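PDB 4LXR: protein toll from Drosophila melanogaster, which serves as the cell-surface receptor for cleaved, active Spätzle, switching on the Toll pathway that sets embryonic dorsal-ventral polarity and induces the antifungal peptide drosomycin. Local coordinates for residues 357-360 and 361-364; 333-336 and 337-340; 392-396 and 397-401. All coordinates share one frame; numbering follows the deposited sequence.

Contact 1 (357-360 and 361-364). With NAG (2-acetamido-2-deoxy-beta-D-glucopyranose), chain L.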
loop_
_atom_site.group_PDB
_atom_site.type_symbol
_atom_site.label_atom_id
_atom_site.label_comp_id
_atom_site.label_asym_id
_atom_site.label_seq_id
_atom_site.Cartn_x
_atom_site.Cartn_y
_atom_site.Cartn_z
ATOM N N SER A 357 -13.717 -13.099 28.860
ATOM C CA SER A 357 -13.682 -14.548 28.701
ATOM C C SER A 357 -14.000 -15.006 27.263
ATOM O O SER A 357 -14.045 -16.202 26.976
ATOM C CB SER A 357 -14.640 -15.209 29.705
ATOM O OG SER A 357 -16.006 -15.079 29.311
ATOM N N LEU A 358 -14.202 -14.058 26.356
ATOM C CA LEU A 358 -14.668 -14.406 25.008
ATOM C C LEU A 358 -13.708 -15.355 24.279
ATOM O O LEU A 358 -14.140 -16.292 23.594
ATOM C CB LEU A 358 -14.925 -13.137 24.176
ATOM C CG LEU A 358 -15.337 -13.347 22.709
ATOM C CD1 LEU A 358 -16.714 -14.013 22.592
ATOM C CD2 LEU A 358 -15.306 -12.032 21.936
ATOM N N PHE A 359 -12.407 -15.123 24.454
ATOM C CA PHE A 359 -11.375 -15.905 23.774
ATOM C C PHE A 359 -10.721 -16.893 24.725
ATOM O O PHE A 359 -9.559 -17.257 24.546
ATOM C CB PHE A 359 -10.291 -14.986 23.165
ATOM C CG PHE A 359 -10.830 -13.986 22.173
ATOM C CD1 PHE A 359 -11.569 -14.413 21.072
ATOM C CD2 PHE A 359 -10.613 -12.627 22.346
ATOM C CE1 PHE A 359 -12.083 -13.493 20.154
ATOM C CE2 PHE A 359 -11.133 -11.688 21.443
ATOM C CZ PHE A 359 -11.865 -12.121 20.340
ATOM N N ALA A 360 -11.457 -17.328 25.738
ATOM C CA ALA A 360 -10.878 -18.238 26.719
ATOM C C ALA A 360 -10.594 -19.630 26.149
ATOM O O ALA A 360 -9.670 -20.303 26.603
ATOM C CB ALA A 360 -11.758 -18.332 27.967
ATOM N N HIS A 361 -11.375 -20.057 25.157
ATOM C CA HIS A 361 -11.231 -21.413 24.618
ATOM C C HIS A 361 -10.687 -21.463 23.189
ATOM O O HIS A 361 -10.383 -22.539 22.685
ATOM C CB HIS A 361 -12.558 -22.199 24.707
ATOM C CG HIS A 361 -13.072 -22.368 26.106
ATOM N ND1 HIS A 361 -13.662 -21.340 26.813
ATOM C CD2 HIS A 361 -13.075 -23.439 26.932
ATOM C CE1 HIS A 361 -14.005 -21.771 28.013
ATOM N NE2 HIS A 361 -13.657 -23.041 28.114
ATOM N N THR A 362 -10.564 -20.315 22.528
ATOM C CA THR A 362 -10.094 -20.320 21.143
ATOM C C THR A 362 -8.584 -20.309 21.126
ATOM O O THR A 362 -7.979 -19.374 20.598
ATOM C CB THR A 362 -10.548 -19.081 20.377
ATOM O OG1 THR A 362 -10.126 -17.917 21.098
ATOM C CG2 THR A 362 -12.064 -19.073 20.208
ATOM N N THR A 363 -7.979 -21.354 21.688
ATOM C CA THR A 363 -6.548 -21.358 21.944
ATOM C C THR A 363 -5.724 -21.572 20.682
ATOM O O THR A 363 -4.508 -21.421 20.710
ATOM C CB THR A 363 -6.157 -22.404 23.016
ATOM O OG1 THR A 363 -6.546 -23.706 22.576
ATOM C CG2 THR A 363 -6.845 -22.098 24.333
ATOM N N ASN A 364 -6.391 -21.909 19.581
ATOM C CA ASN A 364 -5.721 -22.113 18.298
ATOM C C ASN A 364 -5.797 -20.895 17.374
ATOM O O ASN A 364 -5.315 -20.942 16.244
ATOM C CB ASN A 364 -6.311 -23.331 17.577
ATOM C CG ASN A 364 -5.692 -24.630 18.029
ATOM O OD1 ASN A 364 -4.481 -24.791 17.964
ATOM N ND2 ASN A 364 -6.524 -25.561 18.505
HETATM C C1 NAG L . -5.857 -26.773 18.949
HETATM C C2 NAG L . -6.067 -26.682 20.488
HETATM C C3 NAG L . -5.845 -28.040 21.156
HETATM C C4 NAG L . -6.704 -29.103 20.491
HETATM C C5 NAG L . -6.330 -29.171 19.017
HETATM C C6 NAG L . -7.133 -30.193 18.245
HETATM C C7 NAG L . -3.871 -25.670 21.016
HETATM C C8 NAG L . -3.176 -24.545 21.721
HETATM N N2 NAG L . -5.211 -25.672 21.093
HETATM O O3 NAG L . -6.167 -27.941 22.539
HETATM O O4 NAG L . -6.540 -30.369 21.127
HETATM O O5 NAG L . -6.603 -27.897 18.414
HETATM O O6 NAG L . -8.528 -29.940 18.358
HETATM O O7 NAG L . -3.247 -26.530 20.398
HETATM O O HOH W 1 -15.500 -18.610 26.464
HETATM O O HOH W 2 -13.664 -18.832 23.564
#
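Thr363 OG1 accepts a nearly straight hydrogen bond from the acetamido N2 of NAG (2.8 Å, 175°), the sugar that Asn364 ND2 carries through its covalent bond to C1. The acetamido group is thereby pinned against the residue just before its own attachment point. Thr362, the centre of an inverse gamma turn, swings the chain toward this glycan.

On the buried side, Thr362 meets Phe359. Thr362 OG1 comes obliquely to within 3.6 Å of Phe359 CB, a van der Waals approach, while Leu358 CD2 sits over the rim of one face of the Phe359 ring. Ile382 and Leu386 of a later loop pack on Phe359 and Thr362 respectively.

A water lies between Leu358 O and the His361 backbone N, from which it accepts at 3.0 Å. The two backbone groups stand too far apart to meet directly, and the water links Leu358, within the type I beta turn Ser357–Ala360, to His361, the residue after it. The turn is held by Ala360 N bonding to Ser357 O. A second water takes Ser357 O as acceptor and is only weakly linked to His361 ND1. With CG anti to its own carbonyl carbon (chi1 -60°), the imidazole of His361 folds back beside Ala360, so that ND1 lies 3.7 Å from Ala360 CB.

The whole forms an N-glycosylation site of the Asn-X-Thr type, with Thr366 as its threonine, set in the loop between strands 343-345 and 367-369 of a leucine-rich repeat solenoid.

Contact 2 (333-336 and 337-340). With NAG (2-acetamido-2-deoxy-beta-D-glucopyranose), chain L.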
loop_
_atom_site.group_PDB
_atom_site.type_symbol
_atom_site.label_atom_id
_atom_site.label_comp_id
_atom_site.label_asym_id
_atom_site.label_seq_id
_atom_site.Cartn_x
_atom_site.Cartn_y
_atom_site.Cartn_z
ATOM N N THR A 333 -20.203 -16.308 25.814
ATOM C CA THR A 333 -20.152 -17.749 25.512
ATOM C C THR A 333 -20.097 -18.062 24.012
ATOM O O THR A 333 -20.013 -19.224 23.625
ATOM C CB THR A 333 -21.345 -18.531 26.136
ATOM O OG1 THR A 333 -22.580 -18.055 25.582
ATOM C CG2 THR A 333 -21.372 -18.394 27.674
ATOM N N LEU A 334 -20.142 -17.028 23.176
ATOM C CA LEU A 334 -20.251 -17.213 21.732
ATOM C C LEU A 334 -19.260 -18.222 21.149
ATOM O O LEU A 334 -19.633 -19.030 20.293
ATOM C CB LEU A 334 -20.103 -15.884 20.991
ATOM C CG LEU A 334 -20.413 -16.025 19.496
ATOM C CD1 LEU A 334 -21.861 -16.462 19.290
ATOM C CD2 LEU A 334 -20.132 -14.741 18.739
ATOM N N LEU A 335 -18.015 -18.184 21.623
ATOM C CA LEU A 335 -16.945 -18.994 21.042
ATOM C C LEU A 335 -16.419 -20.046 22.005
ATOM O O LEU A 335 -15.309 -20.553 21.845
ATOM C CB LEU A 335 -15.793 -18.104 20.577
ATOM C CG LEU A 335 -16.159 -17.034 19.551
ATOM C CD1 LEU A 335 -14.993 -16.116 19.324
ATOM C CD2 LEU A 335 -16.597 -17.647 18.223
ATOM N N GLU A 336 -17.229 -20.377 22.998
ATOM C CA GLU A 336 -16.843 -21.299 24.056
ATOM C C GLU A 336 -16.476 -22.702 23.546
ATOM O O GLU A 336 -15.662 -23.402 24.152
ATOM C CB GLU A 336 -17.983 -21.383 25.075
ATOM C CG GLU A 336 -17.679 -22.166 26.324
ATOM C CD GLU A 336 -18.923 -22.403 27.160
ATOM O OE1 GLU A 336 -19.944 -21.723 26.902
ATOM O OE2 GLU A 336 -18.882 -23.274 28.060
ATOM N N HIS A 337 -17.066 -23.120 22.434
ATOM C CA HIS A 337 -16.772 -24.449 21.902
ATOM C C HIS A 337 -15.787 -24.431 20.725
ATOM O O HIS A 337 -15.352 -25.480 20.254
ATOM C CB HIS A 337 -18.072 -25.180 21.524
ATOM C CG HIS A 337 -19.015 -25.362 22.674
ATOM N ND1 HIS A 337 -18.872 -26.372 23.601
ATOM C CD2 HIS A 337 -20.102 -24.651 23.059
ATOM C CE1 HIS A 337 -19.832 -26.280 24.505
ATOM N NE2 HIS A 337 -20.592 -25.245 24.200
ATOM N N GLN A 338 -15.414 -23.242 20.269
ATOM C CA GLN A 338 -14.583 -23.129 19.075
ATOM C C GLN A 338 -13.077 -23.343 19.322
ATOM O O GLN A 338 -12.251 -22.476 19.052
ATOM C CB GLN A 338 -14.874 -21.812 18.337
ATOM C CG GLN A 338 -16.141 -21.874 17.457
ATOM C CD GLN A 338 -17.396 -22.120 18.270
ATOM O OE1 GLN A 338 -17.718 -21.340 19.164
ATOM N NE2 GLN A 338 -18.099 -23.224 17.986
ATOM N N VAL A 339 -12.734 -24.533 19.795
ATOM C CA VAL A 339 -11.348 -24.888 20.089
ATOM C C VAL A 339 -10.423 -24.901 18.850
ATOM O O VAL A 339 -9.203 -24.818 18.979
ATOM C CB VAL A 339 -11.282 -26.243 20.851
ATOM C CG1 VAL A 339 -11.574 -27.429 19.908
ATOM C CG2 VAL A 339 -9.950 -26.407 21.540
ATOM N N ASN A 340 -11.001 -24.986 17.655
ATOM C CA ASN A 340 -10.205 -25.074 16.429
ATOM C C ASN A 340 -10.245 -23.820 15.571
ATOM O O ASN A 340 -9.784 -23.837 14.430
ATOM C CB ASN A 340 -10.658 -26.265 15.574
ATOM C CG ASN A 340 -10.343 -27.597 16.220
ATOM O OD1 ASN A 340 -9.189 -27.891 16.527
ATOM N ND2 ASN A 340 -11.375 -28.410 16.442
HETATM C C1 NAG L . -5.857 -26.773 18.949
HETATM C C2 NAG L . -6.067 -26.682 20.488
HETATM C C3 NAG L . -5.845 -28.040 21.156
HETATM C C4 NAG L . -6.704 -29.103 20.491
HETATM C C5 NAG L . -6.330 -29.171 19.017
HETATM C C6 NAG L . -7.133 -30.193 18.245
HETATM C C7 NAG L . -3.871 -25.670 21.016
HETATM C C8 NAG L . -3.176 -24.545 21.721
HETATM N N2 NAG L . -5.211 -25.672 21.093
HETATM O O3 NAG L . -6.167 -27.941 22.539
HETATM O O4 NAG L . -6.540 -30.369 21.127
HETATM O O5 NAG L . -6.603 -27.897 18.414
HETATM O O6 NAG L . -8.528 -29.940 18.358
HETATM O O7 NAG L . -3.247 -26.530 20.398
#
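Gln338 folds back over Leu335 by two torsions: CG is anti to the carbonyl carbon (chi1 -81°), and the chain then bends at chi2 (63°) instead of extending. OE1 is thereby laid 3.1 Å from Leu335 CA, alongside the backbone, with the two side chains crossing at about a right angle and Leu335 CB and CD2 both 4.0 Å from OE1. OE1 also comes near Leu334 O, but both are acceptors and no bond joins them. What probably orients the amide is its other end: NE2 is gripped by Ser314 O and Phe311 O of the preceding coil, consistent with OE1 being the atom turned toward 333-336.

The backbone supplies the bond across the contact. Gln338 N donates to Leu335 O at 3.1 Å, closing a type I beta turn from Leu335 to Gln338 that overlaps another from Thr333 to Glu336. Such a run of tight turns, in place of a helix, links successive strands of the leucine-rich repeat solenoid, here 319-321 and 343-345. Gln338 then centres an inverse gamma turn, with Val339 N bonded to His337 O at 2.8 Å.

Outside the turns, Glu336 reaches out with an extended chain. Its OE1 stays 4.5 Å from His337 NE2, short of a salt bridge, though the carboxylate would probably favour a protonated imidazole. The His337 ring meets that of His313, their planes inclined at about 40°. At the far end, Asn340 OD1 accepts a hydrogen bond from O6 of the NAG carried by Asn364 (2.8 Å) while its ND2 donates to Thr315 O, and Val339 CG2 touches the sugar at C2, 4.0 Å away.

Contact 3 (392-396 and 397-401)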
loop_
_atom_site.group_PDB
_atom_site.type_symbol
_atom_site.label_atom_id
_atom_site.label_comp_id
_atom_site.label_asym_id
_atom_site.label_seq_id
_atom_site.Cartn_x
_atom_site.Cartn_y
_atom_site.Cartn_z
ATOM N N LEU A 392 -2.519 -9.603 15.075
ATOM C CA LEU A 392 -3.598 -8.906 15.755
ATOM C C LEU A 392 -3.770 -7.536 15.099
ATOM O O LEU A 392 -2.826 -6.726 15.056
ATOM C CB LEU A 392 -3.277 -8.740 17.251
ATOM C CG LEU A 392 -4.292 -7.979 18.105
ATOM C CD1 LEU A 392 -5.688 -8.659 18.029
ATOM C CD2 LEU A 392 -3.828 -7.843 19.579
ATOM N N VAL A 393 -4.964 -7.280 14.572
ATOM C CA VAL A 393 -5.239 -6.007 13.899
ATOM C C VAL A 393 -6.324 -5.262 14.663
ATOM O O VAL A 393 -7.448 -5.756 14.789
ATOM C CB VAL A 393 -5.656 -6.198 12.417
ATOM C CG1 VAL A 393 -5.810 -4.849 11.710
ATOM C CG2 VAL A 393 -4.645 -7.050 11.686
ATOM N N MET A 394 -5.969 -4.093 15.205
ATOM C CA MET A 394 -6.902 -3.294 15.985
ATOM C C MET A 394 -6.851 -1.846 15.543
ATOM O O MET A 394 -7.088 -0.920 16.342
ATOM C CB MET A 394 -6.617 -3.408 17.483
ATOM C CG MET A 394 -6.679 -4.844 17.996
ATOM S SD MET A 394 -6.637 -4.926 19.783
ATOM C CE MET A 394 -8.136 -4.082 20.248
ATOM N N SER A 395 -6.545 -1.667 14.261
ATOM C CA SER A 395 -6.480 -0.344 13.643
ATOM C C SER A 395 -7.801 0.389 13.719
ATOM O O SER A 395 -8.864 -0.229 13.634
ATOM C CB SER A 395 -6.097 -0.490 12.173
ATOM O OG SER A 395 -5.031 -1.402 12.057
ATOM N N ARG A 396 -7.720 1.711 13.849
ATOM C CA ARG A 396 -8.888 2.579 13.811
ATOM C C ARG A 396 -9.943 2.132 14.825
ATOM O O ARG A 396 -11.094 1.850 14.472
ATOM C CB ARG A 396 -9.461 2.668 12.387
ATOM C CG ARG A 396 -8.530 3.391 11.386
ATOM C CD ARG A 396 -9.020 3.309 9.935
ATOM N NE ARG A 396 -9.211 1.918 9.538
ATOM C CZ ARG A 396 -8.257 1.138 9.042
ATOM N NH1 ARG A 396 -7.038 1.607 8.827
ATOM N NH2 ARG A 396 -8.528 -0.117 8.759
ATOM N N ASN A 397 -9.515 2.036 16.082
ATOM C CA ASN A 397 -10.419 1.946 17.222
ATOM C C ASN A 397 -10.277 3.242 18.032
ATOM O O ASN A 397 -9.872 4.252 17.481
ATOM C CB ASN A 397 -10.127 0.694 18.053
ATOM C CG ASN A 397 -10.815 -0.551 17.497
ATOM O OD1 ASN A 397 -11.886 -0.931 17.971
ATOM N ND2 ASN A 397 -10.207 -1.189 16.491
ATOM N N ARG A 398 -10.624 3.224 19.315
ATOM C CA ARG A 398 -10.425 4.378 20.196
ATOM C C ARG A 398 -9.560 3.945 21.375
ATOM O O ARG A 398 -9.805 4.345 22.516
ATOM C CB ARG A 398 -11.755 4.909 20.736
ATOM C CG ARG A 398 -12.849 5.168 19.687
ATOM C CD ARG A 398 -12.388 6.048 18.540
ATOM N NE ARG A 398 -11.901 7.341 19.006
ATOM C CZ ARG A 398 -10.771 7.916 18.604
ATOM N NH1 ARG A 398 -9.982 7.315 17.719
ATOM N NH2 ARG A 398 -10.426 9.098 19.099
ATOM N N LEU A 399 -8.557 3.115 21.105
ATOM C CA LEU A 399 -7.757 2.521 22.177
ATOM C C LEU A 399 -7.005 3.589 22.927
ATOM O O LEU A 399 -6.359 4.434 22.322
ATOM C CB LEU A 399 -6.769 1.493 21.626
ATOM C CG LEU A 399 -7.386 0.215 21.068
ATOM C CD1 LEU A 399 -6.280 -0.733 20.581
ATOM C CD2 LEU A 399 -8.195 -0.417 22.181
ATOM N N ARG A 400 -7.103 3.555 24.247
ATOM C CA ARG A 400 -6.450 4.549 25.079
ATOM C C ARG A 400 -5.567 3.869 26.135
ATOM O O ARG A 400 -4.493 4.368 26.472
ATOM C CB ARG A 400 -7.490 5.492 25.702
ATOM C CG ARG A 400 -7.156 5.998 27.094
ATOM C CD ARG A 400 -7.181 7.519 27.169
ATOM N NE ARG A 400 -6.707 8.011 28.464
ATOM C CZ ARG A 400 -5.422 8.126 28.793
ATOM N NH1 ARG A 400 -4.478 7.781 27.920
ATOM N NH2 ARG A 400 -5.077 8.578 29.992
ATOM N N THR A 401 -6.002 2.725 26.652
ATOM C CA THR A 401 -5.174 2.010 27.611
ATOM C C THR A 401 -4.873 0.581 27.199
ATOM O O THR A 401 -5.689 -0.094 26.570
ATOM C CB THR A 401 -5.794 1.965 29.022
ATOM O OG1 THR A 401 -6.878 1.024 29.030
ATOM C CG2 THR A 401 -6.278 3.336 29.439
#
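Polar contacts centre on the amide of Asn397, which turns its ND2 inward to the backbone where the chain leaves strand 391-393. ND2 makes two weak bonds across the bend, to Met394 O at 3.1 Å (145°) and to Ser395 O at 3.3 Å (125°). Firmer anchors lie in the preceding coil, where Leu370 O accepts from the same ND2 and Leu375 N donates to OD1. With an alanine in its place, Leu375 N and Leu370 O would probably lose their side-chain mates, and the bend after Met394 is likely to be less firmly held.

Apolar contact joins Met394 to Leu399. The methionine chain bends at chi3 (63°), bringing CE up to Leu399 CD1 at 3.8 Å, the methionine running roughly perpendicular to the leucine. Both are buried, directed into the interior of the coil.

Charged groups occupy the outer part of the bend. Arg398 NH1 donates to Asn397 O at 3.1 Å, while NH2 of the same guanidinium forms a salt bridge with Asp422, so one group spans two coils. Arg396 lays one face of its guanidinium near Ser395 CB and sends NE to Asp372 in a salt bridge; Ser395 OG is hydrogen-bonded to Asp419.

Leu392, Met394, Asn397 and Leu399 follow the LxxLxLxxNxL pattern of leucine-rich repeats, with methionine at one leucine position. Asn421 repeats the role of Asn397 one coil later, bonding to Met394 O and Leu399 N, which makes an asparagine ladder. Alongside it, residues 392-393 pair with neighbouring coils, Leu392 bonding to His415 and His417 around strand 415-417 and Val393 to Leu368 and Leu370 around strand 367-369.

Contacts 1 and 2 are equivalent loops of adjacent coils, 24 residues apart in sequence, with centres 7 Å apart. They stack directly: Thr362 CG2 packs 3.6 Å from Gln338 O, and Asn364 ND2 lies 2.8 Å from Val339 O, a probable hydrogen bond at the glycosylated nitrogen. The same NAG bridges them, attached in contact 1 and held by Asn340 in contact 2. Contact 3 belongs to a later coil, its centre about 20 Å from contact 1 and 23 Å from contact 2, touching neither; the Arg396 side chain there is about 5 Å from a different NAG. No other protein chain of the assembly touches any of the three.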